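Local coordinates for avirulence protein (Pseudomonas syringae, PDB 4B6X) that is a type III secreted effector that triggers plant immunity, probably on recognition by resistant hosts; this is its in planta processed C-terminal coiled-coil domain, at residues Asn40-Asp43 against Glu44-Ala48; Ala72-Gln75 against Arg76-Ala79. One frame throughout, in Å; residues are numbered along the deposited sequence.

Contact 1: Asn40-Asp43 against Glu44-Ala48; sequences NLTD and ELQDA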
# COMPACT_ATOMS: atom_id res chain seq x y z
N ASN A 40 8.52 -2.34 2.55
CA ASN A 40 9.83 -2.75 2.05
C ASN A 40 10.49 -1.64 1.24
O ASN A 40 11.66 -1.33 1.42
CB ASN A 40 9.71 -4.04 1.23
CG ASN A 40 9.40 -5.27 2.09
OD1 ASN A 40 9.75 -5.32 3.26
ND2 ASN A 40 8.70 -6.25 1.52
N LEU A 41 9.70 -0.98 0.41
CA LEU A 41 10.19 0.12 -0.37
C LEU A 41 10.57 1.29 0.51
O LEU A 41 11.52 1.99 0.19
CB LEU A 41 9.16 0.54 -1.42
CG LEU A 41 8.91 -0.43 -2.57
CD1 LEU A 41 7.54 -0.15 -3.27
CD2 LEU A 41 10.07 -0.30 -3.59
N THR A 42 9.89 1.50 1.63
CA THR A 42 10.26 2.57 2.53
C THR A 42 11.62 2.29 3.19
O THR A 42 12.47 3.19 3.28
CB THR A 42 9.21 2.85 3.60
OG1 THR A 42 7.94 3.10 2.99
CG2 THR A 42 9.62 4.07 4.43
N ASP A 43 11.84 1.04 3.61
CA ASP A 43 13.14 0.55 4.05
C ASP A 43 14.24 0.85 3.02
O ASP A 43 15.30 1.38 3.35
CB ASP A 43 13.12 -0.97 4.24
CG ASP A 43 12.56 -1.42 5.58
OD1 ASP A 43 12.35 -0.58 6.48
OD2 ASP A 43 12.34 -2.65 5.75
N GLU A 44 14.00 0.48 1.78
CA GLU A 44 14.99 0.63 0.71
C GLU A 44 15.31 2.10 0.43
O GLU A 44 16.45 2.46 0.26
CB GLU A 44 14.53 -0.11 -0.55
CG GLU A 44 14.56 -1.62 -0.32
CD GLU A 44 13.63 -2.43 -1.22
OE1 GLU A 44 13.03 -1.85 -2.14
OE2 GLU A 44 13.49 -3.66 -0.99
N LEU A 45 14.29 2.93 0.42
CA LEU A 45 14.50 4.38 0.29
C LEU A 45 15.36 4.97 1.38
O LEU A 45 16.30 5.74 1.11
CB LEU A 45 13.15 5.13 0.22
CG LEU A 45 13.18 6.68 0.10
CD1 LEU A 45 14.01 7.05 -1.08
CD2 LEU A 45 11.75 7.27 0.04
N GLN A 46 15.07 4.61 2.63
CA GLN A 46 15.80 5.16 3.73
C GLN A 46 17.26 4.67 3.73
O GLN A 46 18.20 5.42 4.08
CB GLN A 46 15.08 4.86 5.04
CG GLN A 46 13.76 5.63 5.19
CD GLN A 46 13.23 5.66 6.60
OE1 GLN A 46 12.49 4.77 6.99
NE2 GLN A 46 13.56 6.70 7.37
N ASP A 47 17.46 3.41 3.36
CA ASP A 47 18.82 2.88 3.21
C ASP A 47 19.58 3.62 2.09
O ASP A 47 20.74 3.98 2.27
CB ASP A 47 18.79 1.38 2.92
CG ASP A 47 18.39 0.57 4.12
OD1 ASP A 47 18.38 1.12 5.26
OD2 ASP A 47 18.09 -0.62 3.94
N ALA A 48 18.91 3.88 0.98
CA ALA A 48 19.53 4.61 -0.12
C ALA A 48 19.89 6.05 0.28
O ALA A 48 20.89 6.58 -0.18
CB ALA A 48 18.63 4.59 -1.38
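E44 lies back along the helix over the carbonyl of N40, and the two are joined through the main chain as well. Four successive i to i+4 hydrogen bonds form the backbone layer: E44 N to N40 O (3.0 Å), L45 N to L41 O (2.9 Å), Q46 N to T42 O and D47 N to D43 O. All are close to straight, the second at 165° at its hydrogen, as expected of regular alpha-helix.

The side chains add van der Waals contacts. With CG of E44 beside its backbone N (chi1 -69°) and the chain extended beyond, the carboxylate reaches back toward L41, and OE1 comes 3.6 Å from L41 CD2. T42 and Q46 instead run side by side, Q46 OE1 lying 3.9 Å from T42 CG2. Threonine suits its place: the side chain also touches L64, while its hydroxyl hydrogen-bonds V38 O. Exposed Q46 can keep its amide at the surface.

This is the first helix of a two-helix hairpin, consistent with the predicted coiled coil. Toward helix 54-89, L45 rests on T60 and L64, and A48 meets I57, its small side chain probably letting the helices come close. The acids suit the outer face: D43 OD1 and D47 OD2 stay 6.3 Å apart. Cohesion along these two turns comes mainly from the backbone, while the carboxylates probably give the outer surface a negative potential.

Contact 2: Ala72-Gln75 against Arg76-Ala79; sequences ADLQ and RRFA
D73 and R76, three residues apart on the exposed side of the helix, form a salt bridge: R76 NH2 donates to D73 OD1 over 2.8 Å. The carboxylate oxygen is met nearly along its C-O axis and lies near the guanidinium edge, although the two planar groups are turned 71° against each other. R76 reaches it because its chain bends at chi3 (-77°), folding the guanidinium back over the preceding turn, where A72 O sits 3.7 Å above the centre of one face. The small A72 suits this spot, its CB lying 3.8 Å from R76 NH2.

Packing is tighter on the inward side. Buried L74 presses on L27, E30 and K34 of helix 25-50, and F78, whose CG, anti to the backbone N (chi1 -180°), carries the ring away from the preceding turn, rests on I31. Between the two sides R77 slants across L74, NH1 3.6 Å from L74 CD2, so a long basic chain borders the helix interface while its charge stays at the surface.

Beneath both sides run the backbone bonds, from R76 N to A72 O (3.1 Å) through A79 N to Q75 O (3.0 Å); F78 N bonds L74 O and adds a weak second bond to Q75 O. The chemistry thus divides the helix into a mainly apolar inner stripe and a charged outer one, where D73 probably offsets the charge of R76.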
# COMPACT_ATOMS: atom_id res chain seq x y z
N ALA A 72 -3.82 3.52 -1.06
CA ALA A 72 -4.88 4.38 -0.61
C ALA A 72 -6.20 4.11 -1.38
O ALA A 72 -7.26 4.10 -0.80
CB ALA A 72 -4.46 5.81 -0.68
N ASP A 73 -6.12 3.89 -2.70
CA ASP A 73 -7.30 3.49 -3.48
C ASP A 73 -7.86 2.15 -3.05
O ASP A 73 -9.09 1.98 -2.92
CB ASP A 73 -6.97 3.45 -4.97
CG ASP A 73 -6.87 4.85 -5.59
OD1 ASP A 73 -7.20 5.84 -4.92
OD2 ASP A 73 -6.50 4.95 -6.78
N LEU A 74 -6.99 1.17 -2.84
CA LEU A 74 -7.44 -0.11 -2.39
C LEU A 74 -8.22 0.02 -1.05
O LEU A 74 -9.28 -0.56 -0.87
CB LEU A 74 -6.29 -1.11 -2.28
CG LEU A 74 -5.62 -1.64 -3.56
CD1 LEU A 74 -4.56 -2.66 -3.16
CD2 LEU A 74 -6.60 -2.27 -4.50
N GLN A 75 -7.71 0.84 -0.15
CA GLN A 75 -8.30 0.96 1.18
C GLN A 75 -9.67 1.64 1.10
O GLN A 75 -10.60 1.24 1.80
CB GLN A 75 -7.37 1.72 2.12
CG GLN A 75 -6.11 0.92 2.45
CD GLN A 75 -5.14 1.68 3.27
OE1 GLN A 75 -4.79 2.81 2.94
NE2 GLN A 75 -4.66 1.07 4.34
N ARG A 76 -9.78 2.66 0.24
CA ARG A 76 -11.09 3.29 -0.00
C ARG A 76 -12.13 2.30 -0.50
O ARG A 76 -13.26 2.31 -0.03
CB ARG A 76 -11.00 4.48 -0.97
CG ARG A 76 -10.54 5.74 -0.24
CD ARG A 76 -10.55 6.99 -1.12
NE ARG A 76 -9.42 7.04 -2.03
CZ ARG A 76 -8.22 7.57 -1.76
NH1 ARG A 76 -7.94 8.12 -0.56
NH2 ARG A 76 -7.26 7.53 -2.68
N ARG A 77 -11.73 1.45 -1.46
CA ARG A 77 -12.65 0.47 -2.04
C ARG A 77 -13.11 -0.56 -1.05
O ARG A 77 -14.27 -1.02 -1.11
CB ARG A 77 -12.02 -0.25 -3.24
CG ARG A 77 -11.95 0.61 -4.48
CD ARG A 77 -10.92 0.06 -5.49
NE ARG A 77 -11.14 -1.35 -5.83
CZ ARG A 77 -10.27 -2.10 -6.53
NH1 ARG A 77 -9.12 -1.58 -6.94
NH2 ARG A 77 -10.55 -3.37 -6.80
N PHE A 78 -12.21 -0.92 -0.13
CA PHE A 78 -12.51 -1.91 0.87
C PHE A 78 -13.41 -1.36 1.97
O PHE A 78 -14.29 -2.05 2.49
CB PHE A 78 -11.23 -2.43 1.50
CG PHE A 78 -11.49 -3.46 2.55
CD1 PHE A 78 -12.00 -4.70 2.19
CD2 PHE A 78 -11.25 -3.18 3.89
CE1 PHE A 78 -12.27 -5.68 3.17
CE2 PHE A 78 -11.48 -4.13 4.87
CZ PHE A 78 -12.01 -5.39 4.51
N ALA A 79 -13.18 -0.11 2.34
CA ALA A 79 -14.03 0.54 3.33
C ALA A 79 -15.47 0.61 2.82
O ALA A 79 -16.39 0.40 3.58
CB ALA A 79 -13.50 1.94 3.70

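Contact 1 belongs to helix 25-50 and contact 2 to helix 54-89, the two helices that pair as an antiparallel hairpin and make up nearly the whole modelled domain. In chain order contact 1 comes first, close to the turn between the helices; contact 2 lies further from that turn, on the returning helix. Their centres are 24 Å apart and their nearest atoms about 12 Å, on opposite sides of the chain's centre, with no touch between them. Each sends apolar side chains to the other helix and polar ones outward, so together they sample two levels of one interface, consistent with the coiled coil predicted for this effector domain.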